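Local coordinates for ruler protein (Pseudomonas aeruginosa, PDB 5CUK) that probably acts as the molecular ruler that senses needle length during type III secretion, seen here as its C-terminal substrate-specificity switch domain, at residues A15-L18 against D19-G23; V40-P43 against Q44-A47; I63-P67 against G68-L72; G78-L81 against E82-R86. All coordinates share one frame; numbering follows the deposited sequence. Where two conformers were deposited one is given.

Contact 1 of 4, residues A15-L18 against D19-G23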
loop_
_atom_site.group_PDB
_atom_site.type_symbol
_atom_site.label_atom_id
_atom_site.label_comp_id
_atom_site.label_asym_id
_atom_site.label_seq_id
_atom_site.Cartn_x
_atom_site.Cartn_y
_atom_site.Cartn_z
ATOM N N ALA A 15 4.046 7.422 6.718
ATOM C CA ALA A 15 3.604 8.629 6.031
ATOM C C ALA A 15 3.779 8.535 4.502
ATOM O O ALA A 15 2.834 8.786 3.757
ATOM C CB ALA A 15 4.343 9.846 6.588
ATOM N N ARG A 16 4.958 8.155 4.027
ATOM C CA ARG A 16 5.233 8.201 2.598
ATOM C C ARG A 16 4.412 7.122 1.905
ATOM O O ARG A 16 3.831 7.345 0.847
ATOM C CB ARG A 16 6.728 8.042 2.317
ATOM C CG ARG A 16 7.089 7.961 0.820
ATOM C CD ARG A 16 7.168 9.325 0.092
ATOM N NE ARG A 16 7.025 9.164 -1.369
ATOM C CZ ARG A 16 5.902 9.412 -2.050
ATOM N NH1 ARG A 16 4.829 9.865 -1.421
ATOM N NH2 ARG A 16 5.840 9.217 -3.366
ATOM N N LEU A 17 4.321 5.974 2.556
ATOM C CA LEU A 17 3.543 4.871 2.064
ATOM C C LEU A 17 2.066 5.242 1.886
ATOM O O LEU A 17 1.468 4.974 0.828
ATOM C CB LEU A 17 3.691 3.686 3.006
ATOM C CG LEU A 17 3.209 2.349 2.495
ATOM C CD1 LEU A 17 3.502 2.193 1.017
ATOM C CD2 LEU A 17 3.883 1.280 3.270
ATOM N N LEU A 18 1.484 5.871 2.909
ATOM C CA LEU A 18 0.080 6.251 2.877
ATOM C C LEU A 18 -0.161 7.238 1.755
ATOM O O LEU A 18 -1.084 7.073 0.976
ATOM C CB LEU A 18 -0.369 6.839 4.223
ATOM C CG LEU A 18 -0.490 5.870 5.417
ATOM C CD1 LEU A 18 -1.108 6.558 6.621
ATOM C CD2 LEU A 18 -1.366 4.647 5.067
ATOM N N ASP A 19 0.664 8.273 1.682
ATOM C CA ASP A 19 0.610 9.209 0.579
ATOM C C ASP A 19 0.706 8.501 -0.806
ATOM O O ASP A 19 -0.092 8.767 -1.707
ATOM C CB ASP A 19 1.716 10.240 0.749
ATOM C CG ASP A 19 1.626 11.367 -0.257
ATOM O OD1 ASP A 19 0.526 11.922 -0.482
ATOM O OD2 ASP A 19 2.679 11.712 -0.821
ATOM N N ALA A 20 1.652 7.577 -0.965
ATOM C CA ALA A 20 1.792 6.847 -2.235
ATOM C C ALA A 20 0.526 6.040 -2.607
ATOM O O ALA A 20 0.023 6.156 -3.717
ATOM C CB ALA A 20 3.004 5.926 -2.173
ATOM N N VAL A 21 0.040 5.234 -1.666
ATOM C CA VAL A 21 -1.155 4.439 -1.859
ATOM C C VAL A 21 -2.288 5.350 -2.276
ATOM O O VAL A 21 -3.091 5.014 -3.148
ATOM C CB VAL A 21 -1.535 3.652 -0.584
ATOM C CG1 VAL A 21 -2.856 3.014 -0.745
ATOM C CG2 VAL A 21 -0.491 2.575 -0.293
ATOM N N GLN A 22 -2.353 6.544 -1.702
ATOM C CA GLN A 22 -3.499 7.316 -2.061
ATOM C C GLN A 22 -3.379 7.861 -3.480
ATOM O O GLN A 22 -4.377 7.873 -4.190
ATOM C CB GLN A 22 -3.766 8.426 -1.088
ATOM C CG GLN A 22 -5.070 9.115 -1.524
ATOM C CD GLN A 22 -5.569 10.117 -0.525
ATOM O OE1 GLN A 22 -4.790 10.903 0.055
ATOM N NE2 GLN A 22 -6.905 10.123 -0.331
ATOM N N GLY A 23 -2.189 8.284 -3.915
ATOM C CA GLY A 23 -1.983 8.584 -5.329
ATOM C C GLY A 23 -2.469 7.450 -6.250
ATOM O O GLY A 23 -3.136 7.707 -7.238
#
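Asp19, Ala20, Val21 and Gln22 return their backbone N-H groups to the carbonyls of Ala15, Arg16, Leu17 and Leu18, an unbroken run of alpha-helical bonds in which Val21 N meets Leu17 O at 2.9 Å with the hydrogen aimed almost directly at the oxygen (177°). On one flank of the helix Arg16 and Asp19 form an i to i+3 salt bridge, with Arg16 NH1 2.9 Å from Asp19 OD2. A bend at the second torsion of Arg16 (chi2 81°) turns its chain along the helix toward the C-terminal end, which carries the guanidinium to the aspartate. The carboxylate arrives at the guanidinium edge, close to its plane, yet the two groups are rotated 56° against each other and a single oxygen meets a single nitrogen. Ala20 CB lies over one guanidinium face, 4.4 Å from Arg16 NH1. One residue further round, the methyl Leu17 CD1 touches Val21 CG2 at 4.2 Å, and this same CG2 rests 3.3 Å from Leu17 O. Beyond the helix, Leu17 and Val21 both reach Val50 of strand 46-54, while Leu18 and Val21 pack on Leu84 of helix 77-87. With an ion pair on one flank and aliphatic groups turned to the core, helix 11-29 is an amphipathic helix laid against the beta-sheet of an alpha/beta domain.

Contact 2 of 4, residues V40-P43 against Q44-A47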
loop_
_atom_site.group_PDB
_atom_site.type_symbol
_atom_site.label_atom_id
_atom_site.label_comp_id
_atom_site.label_asym_id
_atom_site.label_seq_id
_atom_site.Cartn_x
_atom_site.Cartn_y
_atom_site.Cartn_z
ATOM N N VAL A 40 8.097 3.440 -5.065
ATOM C CA VAL A 40 8.332 4.461 -4.060
ATOM C C VAL A 40 9.595 4.162 -3.243
ATOM O O VAL A 40 9.824 3.018 -2.892
ATOM C CB VAL A 40 7.144 4.550 -3.108
ATOM C CG1 VAL A 40 7.224 5.815 -2.312
ATOM C CG2 VAL A 40 5.832 4.468 -3.903
ATOM N N ARG A 41 10.406 5.177 -2.945
ATOM C CA ARG A 41 11.474 4.995 -1.958
ATOM C C ARG A 41 10.930 5.351 -0.581
ATOM O O ARG A 41 10.393 6.444 -0.352
ATOM C CB ARG A 41 12.723 5.836 -2.278
ATOM C CG ARG A 41 12.429 7.302 -2.592
ATOM C CD ARG A 41 13.593 8.248 -2.221
ATOM N NE ARG A 41 13.315 9.624 -2.649
ATOM C CZ ARG A 41 13.583 10.711 -1.927
ATOM N NH1 ARG A 41 14.154 10.596 -0.732
ATOM N NH2 ARG A 41 13.281 11.916 -2.399
ATOM N N LEU A 42 11.008 4.395 0.326
ATOM C CA LEU A 42 10.706 4.689 1.713
ATOM C C LEU A 42 12.053 5.005 2.376
ATOM O O LEU A 42 13.055 4.363 2.059
ATOM C CB LEU A 42 9.955 3.525 2.366
ATOM C CG LEU A 42 8.686 3.127 1.588
ATOM C CD1 LEU A 42 8.052 1.906 2.201
ATOM C CD2 LEU A 42 7.679 4.271 1.523
ATOM N N PRO A 43 12.095 6.034 3.242
ATOM C CA PRO A 43 13.372 6.530 3.757
ATOM C C PRO A 43 14.235 5.414 4.307
ATOM O O PRO A 43 15.410 5.324 3.940
ATOM C CB PRO A 43 12.956 7.483 4.871
ATOM C CG PRO A 43 11.620 7.925 4.511
ATOM C CD PRO A 43 10.961 6.767 3.821
ATOM N N GLN A 44 13.678 4.555 5.151
ATOM C CA GLN A 44 14.533 3.503 5.669
ATOM C C GLN A 44 14.183 2.159 5.051
ATOM O O GLN A 44 15.067 1.334 4.889
ATOM C CB GLN A 44 14.486 3.448 7.207
ATOM C CG GLN A 44 15.199 4.636 7.903
ATOM C CD GLN A 44 16.687 4.744 7.574
ATOM O OE1 GLN A 44 17.366 3.739 7.347
ATOM N NE2 GLN A 44 17.197 5.971 7.549
ATOM N N LEU A 45 12.938 1.951 4.642
ATOM C CA LEU A 45 12.588 0.643 4.093
ATOM C C LEU A 45 13.039 0.384 2.649
ATOM O O LEU A 45 12.942 -0.748 2.163
ATOM C CB LEU A 45 11.081 0.417 4.189
ATOM C CG LEU A 45 10.630 -0.357 5.430
ATOM C CD1 LEU A 45 10.690 0.509 6.684
ATOM C CD2 LEU A 45 9.231 -0.885 5.198
ATOM N N GLY A 46 13.537 1.408 1.967
ATOM C CA GLY A 46 14.078 1.213 0.628
ATOM C C GLY A 46 13.058 1.324 -0.490
ATOM O O GLY A 46 11.999 1.943 -0.330
ATOM N N ALA A 47 13.373 0.738 -1.640
ATOM C CA ALA A 47 12.445 0.766 -2.768
ATOM C C ALA A 47 11.352 -0.282 -2.629
ATOM O O ALA A 47 11.600 -1.468 -2.423
ATOM C CB ALA A 47 13.173 0.579 -4.078
#
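Leu42 and Gly46 face each other across the mouth of a tight beta hairpin and exchange two backbone hydrogen bonds. The first, from Leu42 N to Gly46 O, is short and straight (2.7 Å, 170° at the hydrogen). Its return, from Gly46 N to Leu42 O, is longer at 3.0 Å, and its donor stands above the carbonyl plane. The three loop residues, Pro43, Gln44 and Leu45, have helix-like backbone angles, and Gly46, with phi at 88°, brings the chain back into the strand. One step along, Arg41 and Ala47 make the antiparallel non-hydrogen-bonded pair, their CA atoms 4.4 Å apart; Arg41 CA and Ala47 CA each direct a C-H at a carbonyl oxygen across the gap, Gly46 O and Val40 O respectively, both at 3.5 Å. Beneath the turn the side chains of Leu42 and Leu45 lie at a slant to one another, the CB atoms of Leu42 and Leu45 meeting at 3.8 Å. Leu42 CG stands anti to its carbonyl carbon and beside the backbone N (chi1 -54°), the rotamer in which Leu42 CD1 comes against Leu45 CB, at 3.9 Å, so that the two leucines pack together on one side of the turn. Outside the hairpin, Asp13 OD1 accepts hydrogen bonds from the backbone N of both Gln44 and Leu45, tying the loop to helix 11-29. The hairpin joins strands 35-42 and 46-54, with Val40 packed on helix 11-29 and Leu45 on Leu72 and Leu73 of helix 67-75.

Contact 3 of 4, residues I63-P67 against G68-L72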
loop_
_atom_site.group_PDB
_atom_site.type_symbol
_atom_site.label_atom_id
_atom_site.label_comp_id
_atom_site.label_asym_id
_atom_site.label_seq_id
_atom_site.Cartn_x
_atom_site.Cartn_y
_atom_site.Cartn_z
ATOM N N ILE A 63 1.832 -4.478 -1.537
ATOM C CA ILE A 63 3.127 -3.850 -1.388
ATOM C C ILE A 63 4.207 -4.899 -1.611
ATOM O O ILE A 63 4.175 -5.974 -1.016
ATOM C CB ILE A 63 3.344 -3.227 0.010
ATOM C CG1 ILE A 63 2.092 -2.491 0.503
ATOM C CG2 ILE A 63 4.555 -2.348 -0.014
ATOM C CD1 ILE A 63 1.610 -1.391 -0.439
ATOM N N SER A 64 5.152 -4.569 -2.477
ATOM C CA SER A 64 6.244 -5.452 -2.812
ATOM C C SER A 64 7.506 -4.777 -2.321
ATOM O O SER A 64 7.703 -3.568 -2.534
ATOM C CB SER A 64 6.300 -5.717 -4.316
ATOM O OG SER A 64 5.056 -6.221 -4.759
ATOM N N ALA A 65 8.347 -5.558 -1.641
ATOM C CA ALA A 65 9.531 -5.013 -0.990
ATOM C C ALA A 65 10.640 -6.050 -0.814
ATOM O O ALA A 65 10.426 -7.241 -0.993
ATOM C CB ALA A 65 9.151 -4.440 0.367
ATOM N N SER A 66 11.811 -5.579 -0.401
ATOM C CA SER A 66 12.918 -6.457 -0.046
ATOM C C SER A 66 12.492 -7.361 1.116
ATOM O O SER A 66 11.465 -7.097 1.788
ATOM C CB SER A 66 14.155 -5.633 0.304
ATOM O OG SER A 66 14.018 -5.076 1.593
ATOM N N PRO A 67 13.257 -8.452 1.345
ATOM C CA PRO A 67 12.835 -9.453 2.338
ATOM C C PRO A 67 12.722 -8.880 3.756
ATOM O O PRO A 67 11.746 -9.155 4.474
ATOM C CB PRO A 67 13.948 -10.505 2.258
ATOM C CG PRO A 67 14.546 -10.335 0.864
ATOM C CD PRO A 67 14.496 -8.860 0.637
ATOM N N GLY A 68 13.699 -8.067 4.136
ATOM C CA GLY A 68 13.699 -7.430 5.434
ATOM C C GLY A 68 12.679 -6.318 5.591
ATOM O O GLY A 68 12.036 -6.210 6.633
ATOM N N SER A 69 12.520 -5.483 4.567
ATOM C CA SER A 69 11.439 -4.504 4.581
ATOM C C SER A 69 10.103 -5.241 4.705
ATOM O O SER A 69 9.204 -4.818 5.442
ATOM C CB SER A 69 11.461 -3.635 3.327
ATOM O OG SER A 69 12.660 -2.887 3.254
ATOM N N LEU A 70 9.989 -6.376 4.026
ATOM C CA LEU A 70 8.755 -7.163 4.141
ATOM C C LEU A 70 8.469 -7.509 5.589
ATOM O O LEU A 70 7.356 -7.298 6.066
ATOM C CB LEU A 70 8.817 -8.443 3.308
ATOM C CG LEU A 70 7.533 -8.661 2.500
ATOM C CD1 LEU A 70 6.986 -7.317 2.058
ATOM C CD2 LEU A 70 7.734 -9.601 1.301
ATOM N N ALA A 71 9.491 -8.008 6.295
ATOM C CA ALA A 71 9.295 -8.450 7.657
ATOM C C ALA A 71 8.762 -7.300 8.498
ATOM O O ALA A 71 7.904 -7.495 9.348
ATOM C CB ALA A 71 10.595 -8.982 8.247
ATOM N N LEU A 72 9.259 -6.098 8.250
ATOM C CA LEU A 72 8.781 -4.949 8.972
ATOM C C LEU A 72 7.329 -4.658 8.612
ATOM O O LEU A 72 6.536 -4.271 9.478
ATOM C CB LEU A 72 9.650 -3.743 8.667
ATOM C CG LEU A 72 11.075 -3.800 9.227
ATOM C CD1 LEU A 72 11.834 -2.573 8.791
ATOM C CD2 LEU A 72 11.018 -3.890 10.727
#
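Leu70 and Ser69 fold back on the end of strand 59-65 at a strand-to-helix junction, where Ser66 is the N-cap residue of helix 67-75 and the chain enters the beta-alpha-beta crossover leading to parallel strand 93-99. The CB of Leu70 is held close to two carbonyl oxygens of the first turn, 3.2 Å from Pro67 O and 3.3 Å from Ser66 O. CG carries the branch inward from there, with chi1 at an intermediate -134°. The methyl Leu70 CD1 ends 4.0 Å from Ala65 CB, joining the helix to the last residue of the strand; beyond the junction, the side chain also packs on Phe97 of strand 93-99. Leu70 N donates to Ser66 O at 2.8 Å, and the next bond of the helix runs from Ala71 N to Pro67 O. Ala65 CB is shared, lying 3.8 Å from Ser69 CB as well. Ser69 OG probably also bonds to Leu45 O, though the modelled approach is very short. The hydroxyl of Ser66, placed between its backbone N and carbonyl carbon (chi1 76°), is turned toward the helix, and Ser66 OG donates to Ser69 OG at 3.1 Å.

Contact 4 of 4, residues G78-L81 against E82-R86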
loop_
_atom_site.group_PDB
_atom_site.type_symbol
_atom_site.label_atom_id
_atom_site.label_comp_id
_atom_site.label_asym_id
_atom_site.label_seq_id
_atom_site.Cartn_x
_atom_site.Cartn_y
_atom_site.Cartn_z
ATOM N N GLY A 78 -1.292 -5.129 10.883
ATOM C CA GLY A 78 -2.478 -4.596 11.538
ATOM C C GLY A 78 -2.623 -3.075 11.501
ATOM O O GLY A 78 -3.705 -2.538 11.181
ATOM N N GLU A 79 -1.549 -2.363 11.838
ATOM C CA GLU A 79 -1.559 -0.893 11.759
ATOM C C GLU A 79 -1.720 -0.419 10.311
ATOM O O GLU A 79 -2.348 0.604 10.023
ATOM C CB GLU A 79 -0.268 -0.290 12.351
ATOM C CG GLU A 79 -0.092 1.223 12.067
ATOM C CD GLU A 79 1.350 1.760 12.279
ATOM O OE1 GLU A 79 1.484 2.955 12.609
ATOM O OE2 GLU A 79 2.350 1.013 12.110
ATOM N N LEU A 80 -1.104 -1.144 9.397
ATOM C CA LEU A 80 -1.097 -0.676 8.032
ATOM C C LEU A 80 -2.516 -0.823 7.409
ATOM O O LEU A 80 -3.067 0.157 6.909
ATOM C CB LEU A 80 -0.035 -1.421 7.224
ATOM C CG LEU A 80 0.173 -0.706 5.896
ATOM C CD1 LEU A 80 0.470 0.768 6.149
ATOM C CD2 LEU A 80 1.278 -1.374 5.091
ATOM N N LEU A 81 -3.098 -2.024 7.477
ATOM C CA LEU A 81 -4.481 -2.265 7.062
ATOM C C LEU A 81 -5.418 -1.170 7.550
ATOM O O LEU A 81 -6.230 -0.601 6.808
ATOM C CB LEU A 81 -4.950 -3.614 7.604
ATOM C CG LEU A 81 -6.415 -3.967 7.302
ATOM C CD1 LEU A 81 -6.691 -3.851 5.834
ATOM C CD2 LEU A 81 -6.786 -5.371 7.771
ATOM N N GLU A 82 -5.267 -0.851 8.820
ATOM C CA GLU A 82 -6.214 -0.024 9.518
ATOM C C GLU A 82 -6.161 1.416 9.064
ATOM O O GLU A 82 -7.191 2.069 8.964
ATOM C CB GLU A 82 -5.952 -0.131 11.007
ATOM C CG GLU A 82 -6.465 1.020 11.828
ATOM C CD GLU A 82 -6.150 0.814 13.300
ATOM O OE1 GLU A 82 -5.206 0.041 13.604
ATOM O OE2 GLU A 82 -6.854 1.425 14.137
ATOM N N ARG A 83 -4.962 1.902 8.774
ATOM C CA ARG A 83 -4.794 3.243 8.235
ATOM C C ARG A 83 -5.150 3.323 6.759
ATOM O O ARG A 83 -5.568 4.356 6.269
ATOM C CB ARG A 83 -3.346 3.704 8.409
ATOM C CG ARG A 83 -2.855 3.630 9.855
ATOM C CD ARG A 83 -3.625 4.657 10.680
ATOM N NE ARG A 83 -3.489 6.013 10.128
ATOM C CZ ARG A 83 -2.649 6.916 10.630
ATOM N NH1 ARG A 83 -1.912 6.587 11.687
ATOM N NH2 ARG A 83 -2.560 8.143 10.098
ATOM N N LEU A 84 -4.894 2.259 6.027
ATOM C CA LEU A 84 -5.252 2.265 4.626
ATOM C C LEU A 84 -6.793 2.246 4.546
ATOM O O LEU A 84 -7.359 3.008 3.791
ATOM C CB LEU A 84 -4.621 1.089 3.900
ATOM C CG LEU A 84 -3.097 1.194 3.814
ATOM C CD1 LEU A 84 -2.506 -0.135 3.430
ATOM C CD2 LEU A 84 -2.742 2.261 2.812
ATOM N N GLN A 85 -7.453 1.434 5.374
ATOM C CA GLN A 85 -8.920 1.345 5.345
ATOM C C GLN A 85 -9.549 2.701 5.597
ATOM O O GLN A 85 -10.526 3.069 4.935
ATOM C CB GLN A 85 -9.449 0.342 6.369
ATOM C CG GLN A 85 -10.976 0.125 6.268
ATOM C CD GLN A 85 -11.395 -0.370 4.894
ATOM O OE1 GLN A 85 -11.341 -1.559 4.614
ATOM N NE2 GLN A 85 -11.779 0.544 4.031
ATOM N N ARG A 86 -8.955 3.468 6.513
ATOM C CA ARG A 86 -9.531 4.767 6.890
ATOM C C ARG A 86 -9.306 5.786 5.795
ATOM O O ARG A 86 -10.049 6.754 5.657
ATOM C CB ARG A 86 -8.936 5.270 8.200
ATOM C CG ARG A 86 -9.038 4.279 9.366
ATOM C CD ARG A 86 -8.646 4.956 10.679
ATOM N NE ARG A 86 -8.359 4.022 11.764
ATOM C CZ ARG A 86 -7.463 4.280 12.723
ATOM N NH1 ARG A 86 -6.773 5.427 12.712
ATOM N NH2 ARG A 86 -7.267 3.410 13.701
HETATM O O HOH W 1 -1.200 4.472 12.586
#
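Helix 77-87 contributes about two turns of alpha-helix here, in which Leu80 and Leu84 form an i to i+4 apolar pair on its inner side. Four backbone bonds hold this part of the helix, and they tighten along it, from 3.3 Å between Glu82 N and Gly78 O to 2.8 Å between Gln85 N and Leu81 O. The side chain of Leu84, its CG anti to the carbonyl carbon (chi1 -67°), leans back along the helix and sets CD1 3.7 Å from Leu80 CG, the two leucines meeting at an angle. Leu84 CG itself lies 3.3 Å from Leu80 O, so the side chain rests against the carbonyl that its own N-H engages. On another flank the chain of Arg83 folds twice, with CG 3.1 Å from Glu79 O. Glu79 OE1 and Arg83 NH1 stay 5.1 Å apart without direct contact; a water lies between them, donating to Glu79 OE1, although its very short approach to Arg83 NH1 leaves that half of the bridge doubtful. Gln85 ties its amide to the chain leading into the last strand: OE1 accepts from Val93 N and NE2 donates to Gln91 O. Leu80 and Leu84 both pack on Leu95 of strand 93-99, and toward helix 11-29 Leu80 meets Leu14 while Leu84 meets Leu18 and Val21.

In the fold
The four contacts follow in series along the chain, each closing before the next opens. Contact 1 lies on helix 11-29, contact 2 closes the hairpin of strands 35-42 and 46-54, contact 3 leaves strand 59-65 for helix 67-75, and contact 4 lies on helix 77-87. Contact 1 touches both contact 2 and contact 4, with centres about 12 Å away in each case, so helix 11-29 packs between the hairpin end and helix 77-87. Contacts 2 and 3, about 10 Å apart between centres, meet at one end of the mixed four-stranded sheet. Contacts 2 and 4, at about 19 Å, do not touch. Together they describe a compact alpha/beta domain of the FliK-like hook-length-control family.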